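Local coordinates for protein purine nucleoside phosphorylase (Thermus thermophilus, PDB 6TK9) that probably catalyses the phosphorolysis of purine nucleosides such as inosine and guanosine to the free base and a pentose 1-phosphate, at residues A137-G142 and E215-R220; P95-F100 and L219-A224; E1-I6 and D145-P150; L129-F134 and F156-P161. All blocks are in the same frame, centred on the assembly; numbering follows the deposited sequence.

Contact 1: A137-G142 and E215-R220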
loop_
_atom_site.group_PDB
_atom_site.type_symbol
_atom_site.label_atom_id
_atom_site.label_comp_id
_atom_site.label_asym_id
_atom_site.label_seq_id
_atom_site.Cartn_x
_atom_site.Cartn_y
_atom_site.Cartn_z
ATOM N N ALA A 137 -13.404 18.617 6.247
ATOM C CA ALA A 137 -14.585 19.516 6.293
ATOM C C ALA A 137 -15.627 19.054 5.270
ATOM O O ALA A 137 -15.259 18.482 4.223
ATOM C CB ALA A 137 -14.155 20.944 6.061
ATOM N N ASN A 138 -16.898 19.253 5.589
ATOM C CA ASN A 138 -18.021 18.772 4.762
ATOM C C ASN A 138 -19.097 19.844 4.787
ATOM O O ASN A 138 -19.560 20.277 5.830
ATOM C CB ASN A 138 -18.506 17.401 5.217
ATOM C CG ASN A 138 -19.485 16.818 4.220
ATOM O OD1 ASN A 138 -20.509 17.439 3.916
ATOM N ND2 ASN A 138 -19.164 15.653 3.681
ATOM N N PRO A 139 -19.551 20.310 3.616
ATOM C CA PRO A 139 -20.438 21.456 3.591
ATOM C C PRO A 139 -21.806 21.093 4.177
ATOM O O PRO A 139 -22.526 21.998 4.551
ATOM C CB PRO A 139 -20.467 21.796 2.101
ATOM C CG PRO A 139 -20.296 20.455 1.437
ATOM C CD PRO A 139 -19.255 19.764 2.286
ATOM N N LEU A 140 -22.150 19.805 4.225
ATOM C CA LEU A 140 -23.486 19.373 4.727
ATOM C C LEU A 140 -23.480 19.291 6.250
ATOM O O LEU A 140 -24.536 19.000 6.801
ATOM C CB LEU A 140 -23.859 18.010 4.146
ATOM C CG LEU A 140 -23.960 17.983 2.633
ATOM C CD1 LEU A 140 -24.465 16.632 2.147
ATOM C CD2 LEU A 140 -24.852 19.115 2.148
ATOM N N ARG A 141 -22.322 19.447 6.896
ATOM C CA ARG A 141 -22.249 19.325 8.371
ATOM C C ARG A 141 -23.109 20.440 8.963
ATOM O O ARG A 141 -22.811 21.597 8.658
ATOM C CB ARG A 141 -20.823 19.409 8.918
ATOM C CG ARG A 141 -20.812 19.529 10.431
ATOM C CD ARG A 141 -19.461 19.255 11.048
ATOM N NE ARG A 141 -19.515 19.306 12.503
ATOM C CZ ARG A 141 -18.958 20.257 13.246
ATOM N NH1 ARG A 141 -18.265 21.224 12.670
ATOM N NH2 ARG A 141 -19.059 20.217 14.566
ATOM N N GLY A 142 -24.079 20.065 9.797
ATOM C CA GLY A 142 -25.098 20.928 10.418
ATOM C C GLY A 142 -26.484 20.322 10.226
ATOM O O GLY A 142 -26.600 19.152 9.841
ATOM N N GLU A 215 -18.321 21.718 -3.438
ATOM C CA GLU A 215 -19.285 22.020 -4.531
ATOM C C GLU A 215 -19.902 20.696 -4.998
ATOM O O GLU A 215 -21.160 20.604 -5.026
ATOM C CB GLU A 215 -18.607 22.825 -5.655
ATOM C CG GLU A 215 -18.238 24.239 -5.229
ATOM C CD GLU A 215 -16.929 24.798 -5.762
ATOM O OE1 GLU A 215 -16.890 25.161 -6.942
ATOM O OE2 GLU A 215 -15.956 24.900 -4.991
ATOM N N VAL A 216 -19.077 19.693 -5.311
ATOM C CA VAL A 216 -19.585 18.376 -5.794
ATOM C C VAL A 216 -20.561 17.780 -4.774
ATOM O O VAL A 216 -21.609 17.323 -5.198
ATOM C CB VAL A 216 -18.455 17.391 -6.089
ATOM C CG1 VAL A 216 -19.050 16.039 -6.469
ATOM C CG2 VAL A 216 -17.526 17.910 -7.177
ATOM N N ILE A 217 -20.225 17.781 -3.484
ATOM C CA ILE A 217 -21.071 17.193 -2.399
ATOM C C ILE A 217 -22.368 18.008 -2.264
ATOM O O ILE A 217 -23.459 17.401 -2.219
ATOM C CB ILE A 217 -20.300 17.117 -1.061
ATOM C CG1 ILE A 217 -19.110 16.161 -1.158
ATOM C CG2 ILE A 217 -21.234 16.728 0.073
ATOM C CD1 ILE A 217 -18.144 16.246 -0.002
ATOM N N ALA A 218 -22.253 19.334 -2.188
ATOM C CA ALA A 218 -23.393 20.283 -2.089
ATOM C C ALA A 218 -24.374 20.051 -3.249
ATOM O O ALA A 218 -25.601 20.029 -2.990
ATOM C CB ALA A 218 -22.885 21.708 -2.051
ATOM N N LEU A 219 -23.853 19.860 -4.465
ATOM C CA LEU A 219 -24.651 19.761 -5.710
ATOM C C LEU A 219 -25.302 18.377 -5.839
ATOM O O LEU A 219 -26.436 18.324 -6.389
ATOM C CB LEU A 219 -23.767 20.094 -6.912
ATOM C CG LEU A 219 -23.551 21.590 -7.129
ATOM C CD1 LEU A 219 -22.418 21.844 -8.097
ATOM C CD2 LEU A 219 -24.822 22.247 -7.631
ATOM N N ARG A 220 -24.680 17.302 -5.344
ATOM C CA ARG A 220 -25.304 15.945 -5.425
ATOM C C ARG A 220 -26.381 15.840 -4.341
ATOM O O ARG A 220 -27.407 15.160 -4.569
ATOM C CB ARG A 220 -24.259 14.831 -5.323
ATOM C CG ARG A 220 -23.294 14.790 -6.496
ATOM C CD ARG A 220 -23.910 14.369 -7.816
ATOM N NE ARG A 220 -24.689 13.150 -7.717
ATOM C CZ ARG A 220 -25.964 13.043 -8.040
ATOM N NH1 ARG A 220 -26.624 14.068 -8.553
ATOM N NH2 ARG A 220 -26.587 11.901 -7.842
#

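Contact 2: P95-F100 and L219-A224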
loop_
_atom_site.group_PDB
_atom_site.type_symbol
_atom_site.label_atom_id
_atom_site.label_comp_id
_atom_site.label_asym_id
_atom_site.label_seq_id
_atom_site.Cartn_x
_atom_site.Cartn_y
_atom_site.Cartn_z
ATOM N N PRO A 95 -22.808 29.893 -3.363
ATOM C CA PRO A 95 -23.018 30.207 -4.778
ATOM C C PRO A 95 -23.682 29.064 -5.570
ATOM O O PRO A 95 -24.794 29.285 -6.032
ATOM C CB PRO A 95 -21.613 30.565 -5.297
ATOM C CG PRO A 95 -20.880 31.074 -4.079
ATOM C CD PRO A 95 -21.451 30.267 -2.925
ATOM N N VAL A 96 -23.053 27.892 -5.706
ATOM C CA VAL A 96 -23.631 26.779 -6.524
ATOM C C VAL A 96 -25.025 26.391 -6.000
ATOM O O VAL A 96 -25.835 25.926 -6.810
ATOM C CB VAL A 96 -22.714 25.546 -6.626
ATOM C CG1 VAL A 96 -21.412 25.891 -7.330
ATOM C CG2 VAL A 96 -22.450 24.893 -5.277
ATOM N N ARG A 97 -25.322 26.572 -4.716
ATOM C CA ARG A 97 -26.680 26.282 -4.176
ATOM C C ARG A 97 -27.679 27.285 -4.788
ATOM O O ARG A 97 -28.696 26.822 -5.340
ATOM C CB ARG A 97 -26.691 26.284 -2.638
ATOM C CG ARG A 97 -26.059 25.047 -2.002
ATOM C CD ARG A 97 -25.817 25.163 -0.500
ATOM N NE ARG A 97 -25.918 23.887 0.196
ATOM C CZ ARG A 97 -25.644 23.669 1.489
ATOM N NH1 ARG A 97 -25.241 24.653 2.276
ATOM N NH2 ARG A 97 -25.792 22.450 1.991
ATOM N N VAL A 98 -27.391 28.596 -4.715
ATOM C CA VAL A 98 -28.170 29.684 -5.390
ATOM C C VAL A 98 -28.241 29.388 -6.893
ATOM O O VAL A 98 -29.339 29.479 -7.481
ATOM C CB VAL A 98 -27.561 31.075 -5.124
ATOM C CG1 VAL A 98 -28.143 32.144 -6.032
ATOM C CG2 VAL A 98 -27.731 31.474 -3.672
ATOM N N GLY A 99 -27.112 29.008 -7.484
ATOM C CA GLY A 99 -27.059 28.612 -8.901
ATOM C C GLY A 99 -28.117 27.576 -9.216
ATOM O O GLY A 99 -28.757 27.663 -10.276
ATOM N N PHE A 100 -28.271 26.584 -8.347
ATOM C CA PHE A 100 -29.206 25.454 -8.573
ATOM C C PHE A 100 -30.638 25.996 -8.570
ATOM O O PHE A 100 -31.448 25.559 -9.389
ATOM C CB PHE A 100 -29.003 24.354 -7.530
ATOM C CG PHE A 100 -29.934 23.184 -7.687
ATOM C CD1 PHE A 100 -29.678 22.194 -8.623
ATOM C CD2 PHE A 100 -31.061 23.071 -6.892
ATOM C CE1 PHE A 100 -30.528 21.106 -8.759
ATOM C CE2 PHE A 100 -31.922 21.996 -7.039
ATOM C CZ PHE A 100 -31.660 21.024 -7.979
ATOM N N LEU A 219 -23.853 19.860 -4.465
ATOM C CA LEU A 219 -24.651 19.761 -5.710
ATOM C C LEU A 219 -25.302 18.377 -5.839
ATOM O O LEU A 219 -26.436 18.324 -6.389
ATOM C CB LEU A 219 -23.767 20.094 -6.912
ATOM C CG LEU A 219 -23.551 21.590 -7.129
ATOM C CD1 LEU A 219 -22.418 21.844 -8.097
ATOM C CD2 LEU A 219 -24.822 22.247 -7.631
ATOM N N ARG A 220 -24.680 17.302 -5.344
ATOM C CA ARG A 220 -25.304 15.945 -5.425
ATOM C C ARG A 220 -26.381 15.840 -4.341
ATOM O O ARG A 220 -27.407 15.160 -4.569
ATOM C CB ARG A 220 -24.259 14.831 -5.323
ATOM C CG ARG A 220 -23.294 14.790 -6.496
ATOM C CD ARG A 220 -23.910 14.369 -7.816
ATOM N NE ARG A 220 -24.689 13.150 -7.717
ATOM C CZ ARG A 220 -25.964 13.043 -8.040
ATOM N NH1 ARG A 220 -26.624 14.068 -8.553
ATOM N NH2 ARG A 220 -26.587 11.901 -7.842
ATOM N N HIS A 221 -26.182 16.522 -3.214
ATOM C CA HIS A 221 -27.229 16.722 -2.175
ATOM C C HIS A 221 -28.511 17.235 -2.853
ATOM O O HIS A 221 -29.587 16.669 -2.589
ATOM C CB HIS A 221 -26.679 17.651 -1.089
ATOM C CG HIS A 221 -27.637 17.991 -0.003
ATOM N ND1 HIS A 221 -28.087 19.287 0.203
ATOM C CD2 HIS A 221 -28.197 17.231 0.959
ATOM C CE1 HIS A 221 -28.912 19.301 1.238
ATOM N NE2 HIS A 221 -29.000 18.053 1.715
ATOM N N LEU A 222 -28.365 18.200 -3.769
ATOM C CA LEU A 222 -29.465 18.940 -4.449
ATOM C C LEU A 222 -30.066 18.133 -5.597
ATOM O O LEU A 222 -31.202 18.467 -5.986
ATOM C CB LEU A 222 -28.914 20.276 -4.951
ATOM C CG LEU A 222 -28.631 21.268 -3.830
ATOM C CD1 LEU A 222 -27.792 22.414 -4.331
ATOM C CD2 LEU A 222 -29.927 21.769 -3.218
ATOM N N GLY A 223 -29.328 17.140 -6.115
ATOM C CA GLY A 223 -29.735 16.267 -7.235
ATOM C C GLY A 223 -29.289 16.817 -8.582
ATOM O O GLY A 223 -29.754 16.302 -9.605
ATOM N N ALA A 224 -28.422 17.830 -8.584
ATOM C CA ALA A 224 -27.800 18.404 -9.798
ATOM C C ALA A 224 -26.916 17.345 -10.464
ATOM O O ALA A 224 -26.456 16.436 -9.756
ATOM C CB ALA A 224 -27.000 19.630 -9.413
#

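Contact 3: E1-I6 and D145-P150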
loop_
_atom_site.group_PDB
_atom_site.type_symbol
_atom_site.label_atom_id
_atom_site.label_comp_id
_atom_site.label_asym_id
_atom_site.label_seq_id
_atom_site.Cartn_x
_atom_site.Cartn_y
_atom_site.Cartn_z
ATOM N N GLU A 1 -31.533 30.433 9.012
ATOM C CA GLU A 1 -32.139 31.126 7.874
ATOM C C GLU A 1 -31.678 30.453 6.545
ATOM O O GLU A 1 -31.982 31.015 5.471
ATOM C CB GLU A 1 -31.827 32.634 8.019
ATOM C CG GLU A 1 -32.649 33.565 7.109
ATOM C CD GLU A 1 -32.069 34.953 6.827
ATOM O OE1 GLU A 1 -31.365 35.446 7.701
ATOM O OE2 GLU A 1 -32.327 35.553 5.738
ATOM N N LEU A 2 -31.012 29.283 6.554
ATOM C CA LEU A 2 -30.422 28.666 5.321
ATOM C C LEU A 2 -31.551 28.041 4.505
ATOM O O LEU A 2 -32.283 27.177 5.033
ATOM C CB LEU A 2 -29.371 27.614 5.695
ATOM C CG LEU A 2 -28.508 26.985 4.582
ATOM C CD1 LEU A 2 -29.225 25.846 3.868
ATOM C CD2 LEU A 2 -27.957 27.994 3.576
ATOM N N TYR A 3 -31.660 28.447 3.249
ATOM C CA TYR A 3 -32.857 28.284 2.386
ATOM C C TYR A 3 -33.507 29.657 2.253
ATOM O O TYR A 3 -33.667 30.083 1.116
ATOM C CB TYR A 3 -33.928 27.310 2.888
ATOM C CG TYR A 3 -35.069 27.190 1.905
ATOM C CD1 TYR A 3 -34.928 26.443 0.747
ATOM C CD2 TYR A 3 -36.257 27.886 2.077
ATOM C CE1 TYR A 3 -35.938 26.356 -0.198
ATOM C CE2 TYR A 3 -37.280 27.815 1.142
ATOM C CZ TYR A 3 -37.121 27.044 0.003
ATOM O OH TYR A 3 -38.119 26.938 -0.915
ATOM N N ASP A 4 -33.849 30.294 3.378
ATOM C CA ASP A 4 -34.373 31.686 3.414
ATOM C C ASP A 4 -33.244 32.617 2.940
ATOM O O ASP A 4 -33.532 33.566 2.191
ATOM C CB ASP A 4 -34.991 32.021 4.779
ATOM C CG ASP A 4 -36.212 31.172 5.127
ATOM O OD1 ASP A 4 -36.966 30.817 4.212
ATOM O OD2 ASP A 4 -36.386 30.847 6.306
ATOM N N LYS A 5 -32.004 32.303 3.302
ATOM C CA LYS A 5 -30.771 32.980 2.825
ATOM C C LYS A 5 -30.640 32.786 1.310
ATOM O O LYS A 5 -30.241 33.749 0.635
ATOM C CB LYS A 5 -29.524 32.387 3.486
ATOM C CG LYS A 5 -29.059 33.027 4.784
ATOM C CD LYS A 5 -27.626 32.627 5.143
ATOM C CE LYS A 5 -27.215 32.984 6.556
ATOM N NZ LYS A 5 -26.048 32.182 7.006
ATOM N N ILE A 6 -30.896 31.567 0.820
ATOM C CA ILE A 6 -30.809 31.202 -0.624
ATOM C C ILE A 6 -31.838 32.040 -1.392
ATOM O O ILE A 6 -31.445 32.702 -2.358
ATOM C CB ILE A 6 -30.997 29.683 -0.833
ATOM C CG1 ILE A 6 -29.790 28.892 -0.339
ATOM C CG2 ILE A 6 -31.299 29.342 -2.282
ATOM C CD1 ILE A 6 -30.016 27.394 -0.365
ATOM N N ASP A 145 -31.989 20.549 5.665
ATOM C CA ASP A 145 -33.333 20.961 5.195
ATOM C C ASP A 145 -33.751 20.002 4.080
ATOM O O ASP A 145 -33.078 20.017 3.027
ATOM C CB ASP A 145 -33.319 22.418 4.745
ATOM C CG ASP A 145 -34.712 23.008 4.583
ATOM O OD1 ASP A 145 -35.589 22.290 4.035
ATOM O OD2 ASP A 145 -34.899 24.185 4.987
ATOM N N GLU A 146 -34.801 19.193 4.301
ATOM C CA GLU A 146 -35.285 18.182 3.317
ATOM C C GLU A 146 -35.626 18.861 1.983
ATOM O O GLU A 146 -35.713 18.152 0.970
ATOM C CB GLU A 146 -36.526 17.454 3.822
ATOM C CG GLU A 146 -36.287 16.626 5.059
ATOM C CD GLU A 146 -35.911 15.182 4.774
ATOM O OE1 GLU A 146 -35.018 14.961 3.915
ATOM O OE2 GLU A 146 -36.521 14.283 5.405
ATOM N N ARG A 147 -35.875 20.176 1.994
ATOM C CA ARG A 147 -36.243 20.950 0.779
ATOM C C ARG A 147 -35.051 21.032 -0.167
ATOM O O ARG A 147 -35.299 21.126 -1.377
ATOM C CB ARG A 147 -36.711 22.369 1.109
ATOM C CG ARG A 147 -38.046 22.408 1.835
ATOM C CD ARG A 147 -38.443 23.783 2.311
ATOM N NE ARG A 147 -37.545 24.342 3.300
ATOM C CZ ARG A 147 -37.761 25.490 3.930
ATOM N NH1 ARG A 147 -38.851 26.191 3.669
ATOM N NH2 ARG A 147 -36.896 25.932 4.822
ATOM N N LEU A 148 -33.820 21.036 0.357
ATOM C CA LEU A 148 -32.598 21.028 -0.495
ATOM C C LEU A 148 -32.297 19.602 -0.974
ATOM O O LEU A 148 -32.112 19.429 -2.187
ATOM C CB LEU A 148 -31.411 21.616 0.262
ATOM C CG LEU A 148 -31.323 23.131 0.200
ATOM C CD1 LEU A 148 -32.545 23.734 0.859
ATOM C CD2 LEU A 148 -30.037 23.631 0.848
ATOM N N GLY A 149 -32.282 18.631 -0.059
ATOM C CA GLY A 149 -31.890 17.235 -0.329
ATOM C C GLY A 149 -31.901 16.383 0.935
ATOM O O GLY A 149 -32.340 16.855 1.994
ATOM N N PRO A 150 -31.430 15.110 0.855
ATOM C CA PRO A 150 -31.514 14.173 1.986
ATOM C C PRO A 150 -30.364 14.369 2.988
ATOM O O PRO A 150 -29.348 14.920 2.589
ATOM C CB PRO A 150 -31.428 12.808 1.283
ATOM C CG PRO A 150 -30.488 13.068 0.117
ATOM C CD PRO A 150 -30.791 14.496 -0.322
#

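Contact 4: L129-F134 and F156-P161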
loop_
_atom_site.group_PDB
_atom_site.type_symbol
_atom_site.label_atom_id
_atom_site.label_comp_id
_atom_site.label_asym_id
_atom_site.label_seq_id
_atom_site.Cartn_x
_atom_site.Cartn_y
_atom_site.Cartn_z
ATOM N N LEU A 129 -13.248 11.654 -12.541
ATOM C CA LEU A 129 -14.017 10.390 -12.427
ATOM C C LEU A 129 -14.522 10.197 -11.006
ATOM O O LEU A 129 -15.566 9.588 -10.865
ATOM C CB LEU A 129 -13.113 9.232 -12.827
ATOM C CG LEU A 129 -12.709 9.249 -14.290
ATOM C CD1 LEU A 129 -11.907 8.002 -14.643
ATOM C CD2 LEU A 129 -13.941 9.367 -15.174
ATOM N N ASP A 130 -13.783 10.679 -10.003
ATOM C CA ASP A 130 -14.156 10.557 -8.564
ATOM C C ASP A 130 -13.321 11.531 -7.729
ATOM O O ASP A 130 -12.408 12.187 -8.286
ATOM C CB ASP A 130 -13.943 9.126 -8.072
ATOM C CG ASP A 130 -14.914 8.667 -7.012
ATOM O OD1 ASP A 130 -15.802 9.455 -6.673
ATOM O OD2 ASP A 130 -14.743 7.527 -6.518
ATOM N N TYR A 131 -13.610 11.625 -6.435
ATOM C CA TYR A 131 -12.954 12.606 -5.531
ATOM C C TYR A 131 -12.581 11.920 -4.215
ATOM O O TYR A 131 -13.189 10.889 -3.779
ATOM C CB TYR A 131 -13.857 13.833 -5.297
ATOM C CG TYR A 131 -15.022 13.577 -4.373
ATOM C CD1 TYR A 131 -14.846 13.505 -3.004
ATOM C CD2 TYR A 131 -16.285 13.334 -4.866
ATOM C CE1 TYR A 131 -15.887 13.184 -2.150
ATOM C CE2 TYR A 131 -17.352 13.060 -4.021
ATOM C CZ TYR A 131 -17.152 12.965 -2.654
ATOM O OH TYR A 131 -18.188 12.673 -1.811
ATOM N N ILE A 132 -11.595 12.509 -3.566
ATOM C CA ILE A 132 -11.159 12.136 -2.195
ATOM C C ILE A 132 -11.192 13.423 -1.383
ATOM O O ILE A 132 -10.623 14.421 -1.886
ATOM C CB ILE A 132 -9.749 11.522 -2.219
ATOM C CG1 ILE A 132 -9.768 10.061 -2.681
ATOM C CG2 ILE A 132 -9.093 11.678 -0.854
ATOM C CD1 ILE A 132 -8.375 9.479 -2.950
ATOM N N ASN A 133 -11.806 13.398 -0.195
ATOM C CA ASN A 133 -11.819 14.566 0.725
ATOM C C ASN A 133 -10.746 14.346 1.785
ATOM O O ASN A 133 -10.997 13.531 2.661
ATOM C CB ASN A 133 -13.205 14.792 1.331
ATOM C CG ASN A 133 -13.276 15.964 2.281
ATOM O OD1 ASN A 133 -14.347 16.293 2.754
ATOM N ND2 ASN A 133 -12.165 16.631 2.528
ATOM N N PHE A 134 -9.613 15.050 1.689
ATOM C CA PHE A 134 -8.504 15.050 2.688
ATOM C C PHE A 134 -8.419 16.409 3.390
ATOM O O PHE A 134 -7.354 16.727 3.937
ATOM C CB PHE A 134 -7.163 14.739 2.014
ATOM C CG PHE A 134 -6.077 14.270 2.947
ATOM C CD1 PHE A 134 -6.155 13.034 3.566
ATOM C CD2 PHE A 134 -4.991 15.080 3.230
ATOM C CE1 PHE A 134 -5.147 12.602 4.412
ATOM C CE2 PHE A 134 -3.988 14.656 4.086
ATOM C CZ PHE A 134 -4.061 13.414 4.665
ATOM N N PHE A 156 -21.705 7.954 -4.680
ATOM C CA PHE A 156 -21.480 7.083 -5.861
ATOM C C PHE A 156 -22.009 7.805 -7.101
ATOM O O PHE A 156 -23.093 8.431 -7.023
ATOM C CB PHE A 156 -22.187 5.741 -5.682
ATOM C CG PHE A 156 -21.433 4.723 -4.875
ATOM C CD1 PHE A 156 -20.542 5.104 -3.883
ATOM C CD2 PHE A 156 -21.634 3.370 -5.100
ATOM C CE1 PHE A 156 -19.889 4.152 -3.118
ATOM C CE2 PHE A 156 -20.962 2.415 -4.345
ATOM C CZ PHE A 156 -20.093 2.809 -3.357
ATOM N N GLU A 157 -21.268 7.726 -8.209
ATOM C CA GLU A 157 -21.640 8.391 -9.483
ATOM C C GLU A 157 -21.824 9.880 -9.173
ATOM O O GLU A 157 -22.763 10.471 -9.706
ATOM C CB GLU A 157 -22.921 7.771 -10.066
ATOM C CG GLU A 157 -22.702 6.459 -10.801
ATOM C CD GLU A 157 -22.200 5.311 -9.936
ATOM O OE1 GLU A 157 -22.957 4.894 -9.039
ATOM O OE2 GLU A 157 -21.036 4.849 -10.141
ATOM N N ALA A 158 -20.990 10.445 -8.297
ATOM C CA ALA A 158 -21.022 11.885 -7.943
ATOM C C ALA A 158 -20.795 12.676 -9.234
ATOM O O ALA A 158 -21.589 13.592 -9.553
ATOM C CB ALA A 158 -19.978 12.206 -6.902
ATOM N N TYR A 159 -19.765 12.291 -9.981
ATOM C CA TYR A 159 -19.514 12.781 -11.351
ATOM C C TYR A 159 -20.445 12.002 -12.295
ATOM O O TYR A 159 -20.337 10.749 -12.368
ATOM C CB TYR A 159 -18.019 12.697 -11.609
ATOM C CG TYR A 159 -17.177 13.641 -10.778
ATOM C CD1 TYR A 159 -17.151 15.007 -11.046
ATOM C CD2 TYR A 159 -16.339 13.174 -9.775
ATOM C CE1 TYR A 159 -16.336 15.872 -10.330
ATOM C CE2 TYR A 159 -15.514 14.026 -9.058
ATOM C CZ TYR A 159 -15.525 15.381 -9.327
ATOM O OH TYR A 159 -14.731 16.232 -8.629
ATOM N N ASP A 160 -21.394 12.717 -12.922
ATOM C CA ASP A 160 -22.443 12.137 -13.798
ATOM C C ASP A 160 -21.781 11.249 -14.837
ATOM O O ASP A 160 -20.868 11.696 -15.528
ATOM C CB ASP A 160 -23.299 13.181 -14.517
ATOM C CG ASP A 160 -24.469 12.550 -15.270
ATOM O OD1 ASP A 160 -24.291 12.269 -16.478
ATOM O OD2 ASP A 160 -25.550 12.334 -14.646
ATOM N N PRO A 161 -22.218 9.969 -14.938
ATOM C CA PRO A 161 -21.695 9.030 -15.931
ATOM C C PRO A 161 -22.026 9.392 -17.390
ATOM O O PRO A 161 -21.200 9.093 -18.234
ATOM C CB PRO A 161 -22.365 7.696 -15.564
ATOM C CG PRO A 161 -22.802 7.883 -14.145
ATOM C CD PRO A 161 -23.209 9.332 -14.060
#

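Contact 1: A137-G142 and E215-R220
Ile217 turns its CG1 branch beside its own backbone N (chi1 -65°), which leaves the CG2 methyl on the far side from that N; CG2 faces Pro139 and Leu140 and also lies by Asn138 OD1, whereas the CG1 branch ends against the Asn138 amide nitrogen. CG2 of Ile217 meets Leu140 CD1 at 3.8 Å, the two side chains crossing at a slant, and the same methyl lies 4.1 Å from Pro139 CG, the Pro139 and Ile217 side chains crossing at about a right angle. The other branch ends in Ile217 CD1, 3.9 Å from Asn138 ND2. Asn138 extends its amide away from its backbone N (chi1 -170°), and this puts OD1 within 2.9 Å of Leu140 N. With an N-H...O angle of 158° and the donor in the carbonyl plane, the bond closes an Asx turn, laid over a type I beta turn in which Arg141 N reaches Asn138 O at 3.1 Å. The doubled turn presents Pro139 and Leu140 to helix 213-222, and Pro139 CG also approaches the backbone, 4.3 Å from Ala218 N. All the touching residues are buried, and part of the cover comes from a second subunit. Its Ser190 OG hydrogen-bonds Asn138 ND2, so both ends of the amide have partners and its rotation is fixed. Arg141 bonds to Tyr83 O and Tyr87 O of that neighbouring subunit.

Contact 2: P95-F100 and L219-A224
Leu222 lays its CB almost centrally over one face of the Phe100 ring, 3.9 Å from the centroid and only 5° off the normal, a CH-pi contact. The ring is extended clear of its backbone N (chi1 179°), which carries it over the last turn of helix 213-222 and the residues that follow: Phe100 CZ comes to 3.3 Å from Leu222 O, and Phe100 CD1 to 3.8 Å from Ala224 CB. Leu222 CD1 reaches back to Phe100 CB (3.9 Å) and also touches Arg97 CG. With an alanine here in place of Phe100 the ring is gone, and a gap would probably open between Leu222 CB and the Ala224 methyl, which both pack on it. The chain can turn here because Gly223, with positive phi, is the C-prime residue of a Schellman motif, whose wider-spanning bond, from Ala224 N back to Leu219 O, is 3.0 Å. The contact is looser toward exposed Gly223, which only grazes the ring, and at Arg97 NH2, 4.3 Å from His221 ND1 with no bond between them; His221 NE2 is held by Asn144. Deeper in, Val96 CG2 packs on Leu219 CG (3.9 Å). Both of these residues also rest on Phe107, so that helices 94-102 and 213-222 lie side by side against strand 106-115.

Contact 3: E1-I6 and D145-P150
Tyr3 lies under the guanidinium of Arg147, the two planes 23° apart, in a stack that is also a cation-pi contact. Its side chain leaves the backbone with CG opposite N (chi1 -178°), heading for the loop 145-150. CB lies beside the carboxylate, 3.9 Å from Asp145 OD2, and CB and then CG also pass by Arg147 NH2. Farther along, CD2 lies under one face of the guanidinium, displaced toward its rim, 3.4 Å from Arg147 CZ, while on the other flank CD1 puts a ring edge against Leu148 CD1 at 3.6 Å. CE2 then meets Arg147 NH1 at 3.4 Å, and Tyr3 CZ, whose nearest guanidinium atom is Arg147 NH1, lies at the limit of the overlap. The guanidinium is kept flat over Tyr3 by Asp145, which it grips side-on in a two-nitrogen salt bridge: NE of Arg147 bonds Asp145 OD1 at 2.9 Å, and Arg147 NH2 bonds the syn lone pair of Asp145 OD2 at 2.7 Å. An alanine at Asp145 would probably leave the arginine without its counter-charge and free to swing off the tyrosine. Leu148 completes the contact, its CD2 meeting Leu2 CD1 and, tip to tip, Ile6 CD1. Asp145 OD1 also accepts from Arg147 N at 3.0 Å, the signature of an Asx turn, and this turn packs on the start of helix 4-14, where Tyr3 occupies the N-cap position.

Contact 4: L129-F134 and F156-P161
Tyr159 OH is hydrogen-bonded to His128 ND1, just ahead of the segment 129-134, a bond that restrains at its hydroxyl end a ring that turns an edge to the Asp130-Tyr131 peptide. Tyr159 CE2 lies 3.6 Å from Asp130 C, so at this peptide it is the ring's rim rather than its face that makes the contact; Tyr159 CD2 is 3.6 Å from Asp130 N. CG of Tyr159 lies beside its own N (chi1 -67°), which aims the ring from the loop at the strand. The next strand residue adds a second surface: Tyr131 CB is 4.1 Å from Tyr159 CE2, and Tyr131 CE2 takes Ala158 CB at its edge, in the plane of the ring, at 4.0 Å. That ring reaches the loop because Tyr131 CG sits between its backbone N and carbonyl carbon (chi1 74°). Strand 124-133 runs parallel to strand 179-185 in the central mixed sheet, and the chain joins them through helix 161-173, a beta-alpha-beta crossover. The loop 156-161 leads into that helix, whose N-cap is Asp160, with OD1 bonded to Leu163 N. On the strand, the bond from Tyr131 N to Asp130 OD1, 3.1 Å, is weak, whereas Asp130 OD2 accepts from Ala195 N of a second subunit. Glu157 forms a salt bridge with Arg194 of that same neighbour.

In the fold
From the N terminus, contact 3 opens first, at the start of helix 4-14, and closes at residues 145-150, so it crosses each of the others. Contact 2 opens on helix 94-102 and closes last, at the end of helix 213-222; contact 4, a short closure between strand 124-133 and the approach to helix 161-173, is nested inside it. Contact 1 starts within the loop of contact 4 and crosses it, ending on the same helix as contact 2, with which it shares Leu219 and Arg220. Helix 213-222 is thus met by 95-100 and 137-142, while His221 and Leu222 touch 148-150 and Arg220 and Val216 touch 158-159. Contacts 3 and 4 remain about 11 Å apart at their nearest atoms.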